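Local coordinates for protein D-mandelate dehydrogenase (Rhodotorula graminis, PDB 2W2K) that probably oxidises D-mandelate with a nicotinamide adenine dinucleotide cofactor and belongs to the D-isomer specific 2-hydroxyacid dehydrogenase family, at residues 112-117 with 306-312; 123-127 with 299-303; 174-178 with 224-228; 190-196 with 208-214; 246-252 with 273-279. All blocks are in the same frame, centred on the assembly; numbering follows the deposited sequence.

Contact 1: 112-117 with 306-312; sequences AGDTAT and GGVAIET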
# COMPACT_ATOMS: atom_id res chain seq x y z
N ALA B 112 19.09 1.76 9.47
CA ALA B 112 18.01 1.88 10.49
C ALA B 112 16.61 1.98 9.90
O ALA B 112 15.65 1.46 10.48
CB ALA B 112 18.26 3.10 11.44
N GLY B 113 16.49 2.69 8.78
CA GLY B 113 15.19 2.91 8.11
C GLY B 113 14.89 2.03 6.90
O GLY B 113 14.01 2.36 6.10
N ASP B 114 15.62 0.91 6.72
CA ASP B 114 15.39 0.02 5.53
C ASP B 114 13.95 -0.53 5.45
O ASP B 114 13.33 -0.53 4.38
CB ASP B 114 16.37 -1.18 5.48
CG ASP B 114 17.83 -0.78 5.12
OD1 ASP B 114 18.12 0.41 4.91
OD2 ASP B 114 18.70 -1.69 5.06
N THR B 115 13.40 -0.98 6.58
CA THR B 115 12.03 -1.53 6.58
C THR B 115 11.00 -0.42 6.27
O THR B 115 10.13 -0.60 5.39
CB THR B 115 11.71 -2.23 7.94
OG1 THR B 115 12.54 -3.41 8.06
CG2 THR B 115 10.19 -2.62 8.04
N ALA B 116 11.10 0.71 6.97
CA ALA B 116 10.15 1.83 6.77
C ALA B 116 10.17 2.38 5.33
O ALA B 116 9.11 2.53 4.72
CB ALA B 116 10.35 2.95 7.82
N THR B 117 11.36 2.64 4.77
CA THR B 117 11.45 3.27 3.44
C THR B 117 10.96 2.31 2.34
O THR B 117 10.23 2.74 1.42
CB THR B 117 12.88 3.79 3.12
OG1 THR B 117 13.35 4.60 4.20
CG2 THR B 117 12.90 4.65 1.82
N GLY B 306 9.07 8.58 4.20
CA GLY B 306 9.73 7.26 3.96
C GLY B 306 10.26 6.54 5.21
O GLY B 306 9.87 5.40 5.52
N GLY B 307 11.16 7.21 5.93
CA GLY B 307 11.79 6.62 7.11
C GLY B 307 11.10 6.89 8.45
O GLY B 307 11.61 6.50 9.51
N VAL B 308 9.95 7.55 8.39
CA VAL B 308 9.25 8.05 9.60
C VAL B 308 8.40 6.94 10.25
O VAL B 308 7.23 6.72 9.88
CB VAL B 308 8.43 9.36 9.29
CG1 VAL B 308 7.59 9.85 10.51
CG2 VAL B 308 9.35 10.48 8.78
N ALA B 309 9.01 6.24 11.22
CA ALA B 309 8.36 5.15 11.98
C ALA B 309 9.09 5.06 13.31
O ALA B 309 10.32 5.23 13.35
CB ALA B 309 8.44 3.81 11.23
N ILE B 310 8.37 4.82 14.40
CA ILE B 310 9.00 4.74 15.75
C ILE B 310 10.18 3.72 15.85
O ILE B 310 11.18 4.01 16.53
CB ILE B 310 7.94 4.61 16.87
CG1 ILE B 310 7.17 5.93 17.02
CG2 ILE B 310 8.56 4.18 18.21
CD1 ILE B 310 5.84 5.77 17.74
N GLU B 311 10.09 2.58 15.16
CA GLU B 311 11.19 1.58 15.10
C GLU B 311 12.48 2.11 14.45
O GLU B 311 13.60 1.74 14.87
CB GLU B 311 10.74 0.25 14.41
CG GLU B 311 9.64 -0.55 15.19
CD GLU B 311 8.22 0.02 15.09
OE1 GLU B 311 7.92 0.90 14.24
OE2 GLU B 311 7.36 -0.40 15.90
N THR B 312 12.33 2.96 13.44
CA THR B 312 13.50 3.68 12.87
C THR B 312 14.20 4.52 13.95
O THR B 312 15.43 4.48 14.09
CB THR B 312 13.10 4.60 11.68
OG1 THR B 312 12.37 3.83 10.69
CG2 THR B 312 14.35 5.20 11.03
O HOH W 1 12.54 1.13 9.68
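The backbones of 112-117 and 306-312 approach at two points, with the CA atoms of Thr117 and Gly306 4.4 Å apart and those of Gly113 and Thr312 5.1 Å apart. At the first, the Gly306 carbonyl oxygen lies 3.0 Å from Ala116 C, over the peptide that joins Ala116 to Thr117. Gly306 O and Ala116 O are both acceptors, yet they stand 3.1 Å apart; each takes a hydrogen bond from a basic side chain of the other subunit, which probably offsets the repulsion between them. The methyl of Ala116 points toward 306-312: Ala116 CB rests on Gly306 O at 3.4 Å, with Thr312 OG1 at 3.6 Å and the methyl of Ala309 beyond it. Thr312 presents its two branches differently. With OG1 beside its own backbone N (chi1 -54°), the hydroxyl faces Ala116, while CG2 rests 3.8 Å from Gly113 CA. A water joins the two sides, accepting from Ala116 N, donating to Ala112 O and bonding Thr312 OG1 at 2.9 Å, so this water links the two helix starts. Gly113 and Ala309 are the N-caps of their helices, and Gly307 is a residue of the NAD(+) site. Helices 114-130 and 310-330 thus begin side by side where the chain passes between the two domains, as in other dehydrogenases of this family. Asp114 and Thr117 pack on Ile174 of helix 173-185, and Gly306 N bonds Asp281, just beyond strand 275-280.

Contact 2: 123-127 with 299-303; sequences YLILS and VTLTT
Ser127 OG and Thr300 OG1 meet at 2.7 Å in a short hydrogen bond between two buried hydroxyls, either of which could be the donor. Helix 123-127 runs nearly antiparallel to strand 299-301, at 155°, and the axes come within 9.6 Å. That separation is bridged by side chains alone. The tight part centres on Thr300. Its CB points toward the helix, and chi1 of -56° lays OG1 beside the backbone N, facing Ser127, while CG2 reaches Leu124 CD2 at 3.7 Å. The Leu124 and Thr300 side chains cross obliquely, branch end against methyl. A valine in place of Thr300 would probably keep the methyl contact with Leu124 but leave the buried Ser127 hydroxyl without its mate on the strand. The packing is looser toward Tyr123 and Thr302: Tyr123 CE2 is 4.5 Å from Thr300 CG2 and just as far from Thr302 CG2, both methyls lying obliquely to the ring. The polar ends on this side turn to other partners. Tyr123 OH bonds an acidic side chain of the other subunit, and an aromatic side chain of that subunit meets the ring; Thr302 OG1 bonds Asp281, a residue of the NAD(+) site. The looser side borders the other subunit, its residues buried rather than open to solvent. Strand 299-301 is an outermost strand of the seven-stranded parallel sheet, bonded through its backbone to strand 275-280; helix 114-130 lies along its Thr300 face, and helix 132-139 adds Ser133 beside Ser127 and Thr300.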
# COMPACT_ATOMS: atom_id res chain seq x y z
N TYR B 123 3.74 1.09 -0.82
CA TYR B 123 2.50 1.89 -0.78
C TYR B 123 2.31 2.75 -2.05
O TYR B 123 1.21 2.77 -2.66
CB TYR B 123 2.48 2.76 0.51
CG TYR B 123 1.42 3.86 0.56
CD1 TYR B 123 0.15 3.60 1.11
CD2 TYR B 123 1.68 5.16 0.11
CE1 TYR B 123 -0.83 4.61 1.18
CE2 TYR B 123 0.69 6.18 0.16
CZ TYR B 123 -0.55 5.90 0.70
OH TYR B 123 -1.53 6.90 0.78
N LEU B 124 3.35 3.48 -2.45
CA LEU B 124 3.28 4.31 -3.68
C LEU B 124 3.08 3.46 -4.96
O LEU B 124 2.34 3.86 -5.87
CB LEU B 124 4.52 5.19 -3.82
CG LEU B 124 4.84 6.22 -2.70
CD1 LEU B 124 6.18 6.88 -2.99
CD2 LEU B 124 3.69 7.26 -2.59
N ILE B 125 3.73 2.29 -5.02
CA ILE B 125 3.55 1.32 -6.15
C ILE B 125 2.09 0.84 -6.26
O ILE B 125 1.48 0.85 -7.36
CB ILE B 125 4.54 0.09 -6.07
CG1 ILE B 125 5.98 0.57 -6.31
CG2 ILE B 125 4.19 -0.99 -7.12
CD1 ILE B 125 7.11 -0.51 -5.94
N LEU B 126 1.51 0.43 -5.12
CA LEU B 126 0.08 0.10 -5.08
C LEU B 126 -0.78 1.30 -5.51
O LEU B 126 -1.68 1.15 -6.34
CB LEU B 126 -0.32 -0.45 -3.69
CG LEU B 126 0.18 -1.87 -3.34
CD1 LEU B 126 0.25 -2.12 -1.80
CD2 LEU B 126 -0.65 -2.97 -4.02
N SER B 127 -0.50 2.49 -4.96
CA SER B 127 -1.26 3.71 -5.34
C SER B 127 -1.29 4.01 -6.86
O SER B 127 -2.36 4.31 -7.41
CB SER B 127 -0.79 4.94 -4.54
OG SER B 127 -1.66 6.05 -4.76
N VAL B 299 -1.54 12.06 -9.38
CA VAL B 299 -0.21 12.18 -8.74
C VAL B 299 -0.34 12.00 -7.21
O VAL B 299 -1.02 12.80 -6.55
CB VAL B 299 0.53 13.52 -9.09
CG1 VAL B 299 1.97 13.54 -8.51
CG2 VAL B 299 0.58 13.76 -10.60
N THR B 300 0.29 10.96 -6.67
CA THR B 300 0.30 10.67 -5.23
C THR B 300 1.47 11.45 -4.59
O THR B 300 2.63 11.34 -5.04
CB THR B 300 0.45 9.12 -4.94
OG1 THR B 300 -0.59 8.36 -5.59
CG2 THR B 300 0.46 8.82 -3.42
N LEU B 301 1.15 12.25 -3.57
CA LEU B 301 2.14 13.15 -2.93
C LEU B 301 2.14 13.01 -1.39
O LEU B 301 1.10 13.18 -0.75
CB LEU B 301 1.88 14.62 -3.33
CG LEU B 301 1.90 14.92 -4.85
CD1 LEU B 301 1.03 16.14 -5.23
CD2 LEU B 301 3.32 15.04 -5.37
N THR B 302 3.30 12.69 -0.81
CA THR B 302 3.45 12.55 0.67
C THR B 302 4.55 13.50 1.25
O THR B 302 5.44 13.96 0.51
CB THR B 302 3.64 11.05 1.11
OG1 THR B 302 4.70 10.43 0.35
CG2 THR B 302 2.35 10.25 0.88
N THR B 303 4.49 13.80 2.55
CA THR B 303 5.42 14.74 3.22
C THR B 303 6.78 14.13 3.69
O THR B 303 7.14 14.24 4.88
CB THR B 303 4.74 15.49 4.44
OG1 THR B 303 4.37 14.54 5.46
CG2 THR B 303 3.49 16.25 3.99

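Contact 3: 174-178 with 224-228; sequences IQKEI and VSVSV
Gln175 leaves helix 174-178 with its CB directed at strand 224-226, and its amide grips Ser225 at two points. From CB the chain runs to CG anti to the backbone N, then turns about the CB-CG bond (chi2 91°), which brings the amide up to the strand. CD comes next, lying between the two serines, 3.7 Å from Ser225 OG and 3.9 Å from Ser227 CB. OE1 receives the Ser225 hydroxyl at 2.8 Å from OG, in the carbonyl plane and on a lone pair. NE2 donates to Ser225 O at 3.0 Å; the N-H...O angle is 150°, but the donor stands above the carbonyl plane of Ser225, 52° out of it. The same nitrogen lies 3.6 Å from Ser227 CB and bonds Gly170 O, so both amide protons can be used. Gly170 belongs to the glycine-rich turn of the Rossmann fold, the GxGxxG pattern that leads from strand 165-169 into helix 173-185, and Gln175 sits where the third glycine of that pattern would fall. Ile174 and Val228, one from each segment, are residues of the NAD(+) site. Ile178 CD1 flanks the amide, 3.8 Å from Ser225 OG, while Ile174 CG2 lies on the water side, 4.0 Å from Ser227 OG. A water accepts from Gln175 N and bonds Ser227 OG at 2.9 Å, linking the first turn of the helix to the loop after the strand.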
# COMPACT_ATOMS: atom_id res chain seq x y z
N ILE B 174 17.94 -0.79 0.35
CA ILE B 174 16.51 -0.45 0.40
C ILE B 174 15.80 -1.09 -0.79
O ILE B 174 14.73 -1.69 -0.62
CB ILE B 174 16.24 1.10 0.49
CG1 ILE B 174 16.65 1.63 1.88
CG2 ILE B 174 14.77 1.44 0.21
CD1 ILE B 174 16.74 3.15 1.97
N GLN B 175 16.37 -0.94 -2.00
CA GLN B 175 15.74 -1.51 -3.22
C GLN B 175 15.62 -3.05 -3.21
O GLN B 175 14.62 -3.61 -3.71
CB GLN B 175 16.46 -1.04 -4.50
CG GLN B 175 15.67 -1.32 -5.82
CD GLN B 175 14.73 -0.15 -6.24
OE1 GLN B 175 13.55 -0.12 -5.85
NE2 GLN B 175 15.27 0.79 -7.02
N LYS B 176 16.61 -3.75 -2.62
CA LYS B 176 16.52 -5.20 -2.45
C LYS B 176 15.28 -5.60 -1.66
O LYS B 176 14.64 -6.63 -1.97
CB LYS B 176 17.81 -5.80 -1.84
CG LYS B 176 19.03 -5.75 -2.78
CD LYS B 176 20.29 -6.28 -2.03
CE LYS B 176 21.53 -6.32 -2.92
NZ LYS B 176 22.68 -6.91 -2.14
N GLU B 177 14.90 -4.77 -0.68
CA GLU B 177 13.67 -5.02 0.11
C GLU B 177 12.40 -4.62 -0.64
O GLU B 177 11.40 -5.34 -0.58
CB GLU B 177 13.73 -4.32 1.48
CG GLU B 177 14.54 -5.09 2.55
CD GLU B 177 13.85 -6.40 2.96
OE1 GLU B 177 12.87 -6.34 3.73
OE2 GLU B 177 14.30 -7.49 2.51
N ILE B 178 12.42 -3.46 -1.33
CA ILE B 178 11.36 -3.11 -2.29
C ILE B 178 11.08 -4.30 -3.26
O ILE B 178 9.92 -4.75 -3.39
CB ILE B 178 11.63 -1.76 -3.08
CG1 ILE B 178 11.81 -0.56 -2.11
CG2 ILE B 178 10.49 -1.48 -4.09
CD1 ILE B 178 12.26 0.76 -2.83
N VAL B 224 8.60 2.29 -12.82
CA VAL B 224 10.01 2.54 -12.40
C VAL B 224 10.09 2.89 -10.89
O VAL B 224 9.27 3.67 -10.40
CB VAL B 224 10.66 3.66 -13.28
CG1 VAL B 224 12.03 4.12 -12.72
CG2 VAL B 224 10.82 3.20 -14.74
N SER B 225 11.08 2.31 -10.17
CA SER B 225 11.34 2.67 -8.75
C SER B 225 12.72 3.30 -8.62
O SER B 225 13.74 2.64 -8.87
CB SER B 225 11.23 1.44 -7.81
OG SER B 225 11.61 1.76 -6.47
N VAL B 226 12.74 4.58 -8.23
CA VAL B 226 14.02 5.34 -8.04
C VAL B 226 14.55 5.19 -6.59
O VAL B 226 13.91 5.66 -5.64
CB VAL B 226 13.86 6.87 -8.43
CG1 VAL B 226 15.21 7.64 -8.30
CG2 VAL B 226 13.27 7.03 -9.87
N SER B 227 15.73 4.58 -6.44
CA SER B 227 16.40 4.42 -5.12
C SER B 227 17.93 4.39 -5.29
O SER B 227 18.54 3.31 -5.39
CB SER B 227 15.90 3.14 -4.41
OG SER B 227 16.39 3.06 -3.06
N VAL B 228 18.54 5.58 -5.31
CA VAL B 228 20.00 5.76 -5.49
C VAL B 228 20.46 6.89 -4.55
O VAL B 228 19.66 7.75 -4.17
CB VAL B 228 20.40 6.16 -6.96
CG1 VAL B 228 20.24 4.99 -7.93
CG2 VAL B 228 19.62 7.39 -7.44
O HOH W 2 18.53 1.15 -2.46

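Contact 4: 190-196 with 208-214; sequences LVYYDVA and AERVDSL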
# COMPACT_ATOMS: atom_id res chain seq x y z
N LEU B 190 11.26 -8.54 -12.17
CA LEU B 190 12.29 -7.52 -11.89
C LEU B 190 13.32 -7.35 -13.03
O LEU B 190 13.93 -8.34 -13.45
CB LEU B 190 13.04 -7.81 -10.57
CG LEU B 190 14.12 -6.77 -10.13
CD1 LEU B 190 13.51 -5.41 -9.75
CD2 LEU B 190 14.96 -7.32 -8.97
N VAL B 191 13.48 -6.11 -13.51
CA VAL B 191 14.63 -5.70 -14.38
C VAL B 191 15.35 -4.56 -13.67
O VAL B 191 14.68 -3.72 -13.02
CB VAL B 191 14.16 -5.29 -15.80
CG1 VAL B 191 15.35 -4.89 -16.70
CG2 VAL B 191 13.39 -6.45 -16.46
N TYR B 192 16.69 -4.53 -13.72
CA TYR B 192 17.44 -3.46 -13.01
C TYR B 192 18.64 -2.84 -13.73
O TYR B 192 19.29 -3.50 -14.57
CB TYR B 192 17.89 -3.94 -11.60
CG TYR B 192 19.15 -4.84 -11.56
CD1 TYR B 192 20.40 -4.31 -11.18
CD2 TYR B 192 19.07 -6.21 -11.84
CE1 TYR B 192 21.55 -5.11 -11.11
CE2 TYR B 192 20.24 -7.03 -11.79
CZ TYR B 192 21.47 -6.47 -11.42
OH TYR B 192 22.64 -7.24 -11.34
N TYR B 193 18.92 -1.58 -13.38
CA TYR B 193 20.20 -0.92 -13.68
C TYR B 193 20.93 -0.59 -12.35
O TYR B 193 20.31 -0.04 -11.42
CB TYR B 193 20.03 0.37 -14.53
CG TYR B 193 21.33 1.17 -14.56
CD1 TYR B 193 22.29 0.93 -15.53
CD2 TYR B 193 21.64 2.06 -13.53
CE1 TYR B 193 23.54 1.59 -15.50
CE2 TYR B 193 22.87 2.73 -13.49
CZ TYR B 193 23.80 2.50 -14.48
OH TYR B 193 25.03 3.16 -14.41
N ASP B 194 22.22 -0.94 -12.27
CA ASP B 194 23.10 -0.41 -11.20
C ASP B 194 24.56 -0.33 -11.62
O ASP B 194 25.00 -1.03 -12.56
CB ASP B 194 22.99 -1.20 -9.89
CG ASP B 194 23.16 -0.28 -8.64
OD1 ASP B 194 23.47 0.94 -8.79
OD2 ASP B 194 22.92 -0.77 -7.53
N VAL B 195 25.32 0.51 -10.93
CA VAL B 195 26.75 0.67 -11.21
C VAL B 195 27.56 -0.63 -10.98
O VAL B 195 28.61 -0.82 -11.58
CB VAL B 195 27.35 1.88 -10.43
CG1 VAL B 195 26.69 3.16 -10.88
CG2 VAL B 195 27.17 1.70 -8.92
N ALA B 196 27.07 -1.53 -10.13
CA ALA B 196 27.73 -2.80 -9.87
C ALA B 196 26.74 -3.95 -10.02
O ALA B 196 25.55 -3.76 -9.77
CB ALA B 196 28.36 -2.80 -8.47
N ALA B 208 16.28 -11.58 -11.04
CA ALA B 208 16.68 -10.25 -11.54
C ALA B 208 17.38 -10.31 -12.89
O ALA B 208 18.33 -11.10 -13.05
CB ALA B 208 17.58 -9.54 -10.51
N GLU B 209 16.92 -9.52 -13.87
CA GLU B 209 17.62 -9.38 -15.16
C GLU B 209 18.31 -8.01 -15.22
O GLU B 209 17.64 -7.00 -15.11
CB GLU B 209 16.65 -9.54 -16.34
CG GLU B 209 17.33 -9.38 -17.70
CD GLU B 209 16.36 -9.26 -18.88
OE1 GLU B 209 15.16 -9.59 -18.74
OE2 GLU B 209 16.82 -8.82 -19.96
N ARG B 210 19.64 -7.98 -15.38
CA ARG B 210 20.39 -6.70 -15.49
C ARG B 210 20.38 -6.15 -16.93
O ARG B 210 20.56 -6.91 -17.91
CB ARG B 210 21.84 -6.89 -15.00
CG ARG B 210 22.63 -5.58 -14.71
CD ARG B 210 24.12 -5.85 -14.36
NE ARG B 210 24.78 -4.61 -13.90
CZ ARG B 210 26.09 -4.44 -13.74
NH1 ARG B 210 26.96 -5.42 -14.02
NH2 ARG B 210 26.55 -3.26 -13.32
N VAL B 211 20.19 -4.84 -17.07
CA VAL B 211 20.44 -4.14 -18.35
C VAL B 211 21.61 -3.16 -18.24
O VAL B 211 22.02 -2.81 -17.13
CB VAL B 211 19.15 -3.47 -18.95
CG1 VAL B 211 18.07 -4.53 -19.26
CG2 VAL B 211 18.59 -2.37 -18.02
N ASP B 212 22.15 -2.71 -19.38
CA ASP B 212 23.38 -1.89 -19.39
C ASP B 212 23.20 -0.38 -19.27
O ASP B 212 24.13 0.33 -18.83
CB ASP B 212 24.22 -2.17 -20.65
CG ASP B 212 24.59 -3.65 -20.80
OD1 ASP B 212 24.97 -4.29 -19.78
OD2 ASP B 212 24.49 -4.17 -21.92
N SER B 213 22.02 0.13 -19.63
CA SER B 213 21.77 1.58 -19.64
C SER B 213 20.40 2.00 -19.06
O SER B 213 19.47 1.19 -18.98
CB SER B 213 21.89 2.12 -21.07
OG SER B 213 20.73 1.81 -21.83
N LEU B 214 20.29 3.28 -18.69
CA LEU B 214 19.02 3.83 -18.16
C LEU B 214 17.89 3.89 -19.20
O LEU B 214 16.71 3.70 -18.86
CB LEU B 214 19.24 5.22 -17.56
CG LEU B 214 20.07 5.29 -16.27
CD1 LEU B 214 20.64 6.68 -16.07
CD2 LEU B 214 19.22 4.84 -15.06
O HOH W 3 23.46 -2.30 -14.80
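Over one face of the Tyr192 ring lies Arg210 CG, 3.6 Å above the plane and offset toward the rim, a CH-pi contact. Further along the extended arginine, the guanidinium is nearly parallel to the ring, their planes 10° apart. Asp194 O meets the edge of that guanidinium in its plane, 2.8 Å from NH2 along a nearly straight bond (169°), and Ala196 C lies over a face. At the Tyr193 ring, Asp212 O sits at the edge, 3.6 Å from CE1. Tyr192 CG stands between its backbone N and carbonyl carbon (chi1 79°), which leans the ring toward Arg210, with CE2 3.9 Å from Ala208 CB. These residues belong to a beta-alpha-beta unit of the Rossmann fold, strand 189-193, helix 200-206 and the outermost strand 209-210. The parallel pairing is made by Glu209 N to Leu190 O, Tyr192 N to Glu209 O and Val211 N to Tyr192 O. Tyr192 OH bonds Glu203 and Ala198 N in the crossover, so a serine here would probably strip the Arg210 chain of its flat support and leave those two polar groups without the phenol. Val191 CG1 meets Val211 CG1 at 3.8 Å, the two side chains at about a right angle. Asp194, a residue of the NAD(+) site, has OD2 held by Leu171 N, and a water bonds Asp194 N, Arg210 NE and Val211 O.

Contact 5: 246-252 with 273-279; sequences MKPGSRI and GKLLSAG
Leu275 and Ile252 turn to the same face of the parallel strands 250-254 and 275-280, where their side chains slant past each other, Leu275 CD1 4.1 Å from Ile252 CG2. The other methyl of Leu275, CD2, meets Met246 CE at 3.9 Å, also at a slant. Ala278 CB also touches Ile252 CG2, 4.0 Å away. On the opposite face Arg251 and Ser277 stand side by side: Arg251 CG lies 3.4 Å from Ser277 OG, an apolar stem alongside a hydroxyl. The polar ends go elsewhere, Arg251 NH1 to Asp222 O and Ser277 OG to Val128 O. One guanidinium face has Gly249 O above it. Lys274 curls through three bent torsions until NZ makes a weak bond to Met246 O, its stronger partner being Phe243 O. Between Ser250 and Arg251 the register slips by one, a beta bulge: Leu275 pairs with Ser250 and Ser277 with Arg251, while Leu276 N donates to Ser250 O at 2.9 Å. Past the bulge the pairing resumes, weakly from Ile252 N to Ser277 O, then from Gly279 N to Ile252 O at 2.9 Å. Before the strand, a type II turn from Lys247 to Ser250 is reinforced by Ser250 OG, which donates to Lys247 O at 2.6 Å, and Gly249 N donates to Lys274 O; the positive phi of Gly249 favours glycine. This Rossmann beta-alpha-beta crossover joins its strands by main-chain bonds, with an apolar face under helix 263-271 and a face where Arg251 NH1 and Ser277 OG find backbone carbonyls, so the pairing probably depends little on side-chain charge.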
# COMPACT_ATOMS: atom_id res chain seq x y z
N MET B 246 10.34 5.78 -22.01
CA MET B 246 9.29 4.98 -21.33
C MET B 246 8.11 4.60 -22.24
O MET B 246 7.85 5.27 -23.25
CB MET B 246 8.80 5.70 -20.05
CG MET B 246 9.89 5.80 -18.96
SD MET B 246 9.32 6.56 -17.41
CE MET B 246 8.37 5.21 -16.68
N LYS B 247 7.41 3.52 -21.89
CA LYS B 247 6.26 3.13 -22.72
C LYS B 247 5.03 4.00 -22.43
O LYS B 247 4.89 4.52 -21.31
CB LYS B 247 5.96 1.63 -22.61
CG LYS B 247 5.48 1.14 -21.32
CD LYS B 247 5.37 -0.41 -21.33
CE LYS B 247 6.73 -1.03 -21.09
NZ LYS B 247 6.69 -2.49 -21.09
N PRO B 248 4.15 4.19 -23.43
CA PRO B 248 2.90 4.96 -23.21
C PRO B 248 2.06 4.35 -22.09
O PRO B 248 1.87 3.13 -22.04
CB PRO B 248 2.17 4.83 -24.56
CG PRO B 248 3.32 4.62 -25.57
CD PRO B 248 4.25 3.70 -24.82
N GLY B 249 1.55 5.21 -21.19
CA GLY B 249 0.71 4.75 -20.07
C GLY B 249 1.44 4.11 -18.89
O GLY B 249 0.83 3.36 -18.10
N SER B 250 2.74 4.39 -18.78
CA SER B 250 3.58 3.84 -17.68
C SER B 250 3.53 4.72 -16.40
O SER B 250 2.77 5.73 -16.33
CB SER B 250 5.02 3.63 -18.18
OG SER B 250 5.51 4.84 -18.76
N ARG B 251 4.34 4.34 -15.39
CA ARG B 251 4.22 4.84 -14.01
C ARG B 251 5.62 5.01 -13.39
O ARG B 251 6.55 4.27 -13.79
CB ARG B 251 3.40 3.84 -13.15
CG ARG B 251 2.02 3.48 -13.74
CD ARG B 251 1.46 2.18 -13.15
NE ARG B 251 0.34 1.68 -13.94
CZ ARG B 251 0.47 0.97 -15.07
NH1 ARG B 251 1.67 0.68 -15.61
NH2 ARG B 251 -0.63 0.54 -15.68
N ILE B 252 5.77 5.97 -12.45
CA ILE B 252 7.06 6.12 -11.73
C ILE B 252 6.88 6.52 -10.25
O ILE B 252 5.93 7.26 -9.92
CB ILE B 252 8.01 7.12 -12.45
CG1 ILE B 252 9.42 7.12 -11.80
CG2 ILE B 252 7.41 8.53 -12.50
CD1 ILE B 252 10.48 7.80 -12.72
N GLY B 273 0.30 12.54 -21.53
CA GLY B 273 -0.21 11.17 -21.46
C GLY B 273 0.84 10.07 -21.53
O GLY B 273 0.50 8.88 -21.53
N LYS B 274 2.12 10.45 -21.63
CA LYS B 274 3.20 9.44 -21.63
C LYS B 274 3.13 8.63 -20.34
O LYS B 274 3.22 7.38 -20.36
CB LYS B 274 4.60 10.07 -21.81
CG LYS B 274 5.81 9.18 -21.39
CD LYS B 274 5.90 7.83 -22.16
CE LYS B 274 6.02 7.99 -23.67
NZ LYS B 274 7.41 8.34 -24.10
N LEU B 275 3.00 9.33 -19.22
CA LEU B 275 2.76 8.69 -17.91
C LEU B 275 1.28 8.73 -17.55
O LEU B 275 0.63 9.77 -17.71
CB LEU B 275 3.57 9.41 -16.81
CG LEU B 275 5.11 9.36 -16.84
CD1 LEU B 275 5.66 10.31 -15.79
CD2 LEU B 275 5.66 7.95 -16.62
N LEU B 276 0.74 7.59 -17.08
CA LEU B 276 -0.60 7.53 -16.48
C LEU B 276 -0.63 8.16 -15.07
O LEU B 276 -1.58 8.91 -14.71
CB LEU B 276 -1.08 6.07 -16.40
CG LEU B 276 -2.41 5.81 -15.67
CD1 LEU B 276 -3.57 6.43 -16.49
CD2 LEU B 276 -2.65 4.33 -15.40
N SER B 277 0.39 7.84 -14.28
CA SER B 277 0.39 8.15 -12.84
C SER B 277 1.83 8.20 -12.29
O SER B 277 2.78 7.65 -12.90
CB SER B 277 -0.47 7.11 -12.07
OG SER B 277 -0.03 5.79 -12.36
N ALA B 278 1.99 8.90 -11.16
CA ALA B 278 3.31 9.02 -10.48
C ALA B 278 3.13 9.16 -8.97
O ALA B 278 2.07 9.63 -8.50
CB ALA B 278 4.13 10.21 -11.06
N GLY B 279 4.15 8.74 -8.20
CA GLY B 279 4.12 8.85 -6.71
C GLY B 279 5.44 9.42 -6.17
O GLY B 279 6.49 8.84 -6.41

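How the contacts relate
Contacts 2, 3, 4 and 5 all reach the seven-stranded sheet of the cofactor domain, whereas contact 1 joins the starts of two helices. Contacts 2 and 3 are buried helix-on-strand meetings bridged by hydroxyl or amide groups; contacts 4 and 5 are strand pairs carried by backbone bonds, the former at the exposed edge of the sheet, the latter mostly buried. Helix 114-130 serves contacts 1 and 2, and both border the other subunit. Neighbouring strands connect contact 5 to contact 3 through Val224 N and Arg251 O, and to contact 2 through Thr300 N and Ala278 O. Contacts 1, 3 and 4 hold cofactor-site residues.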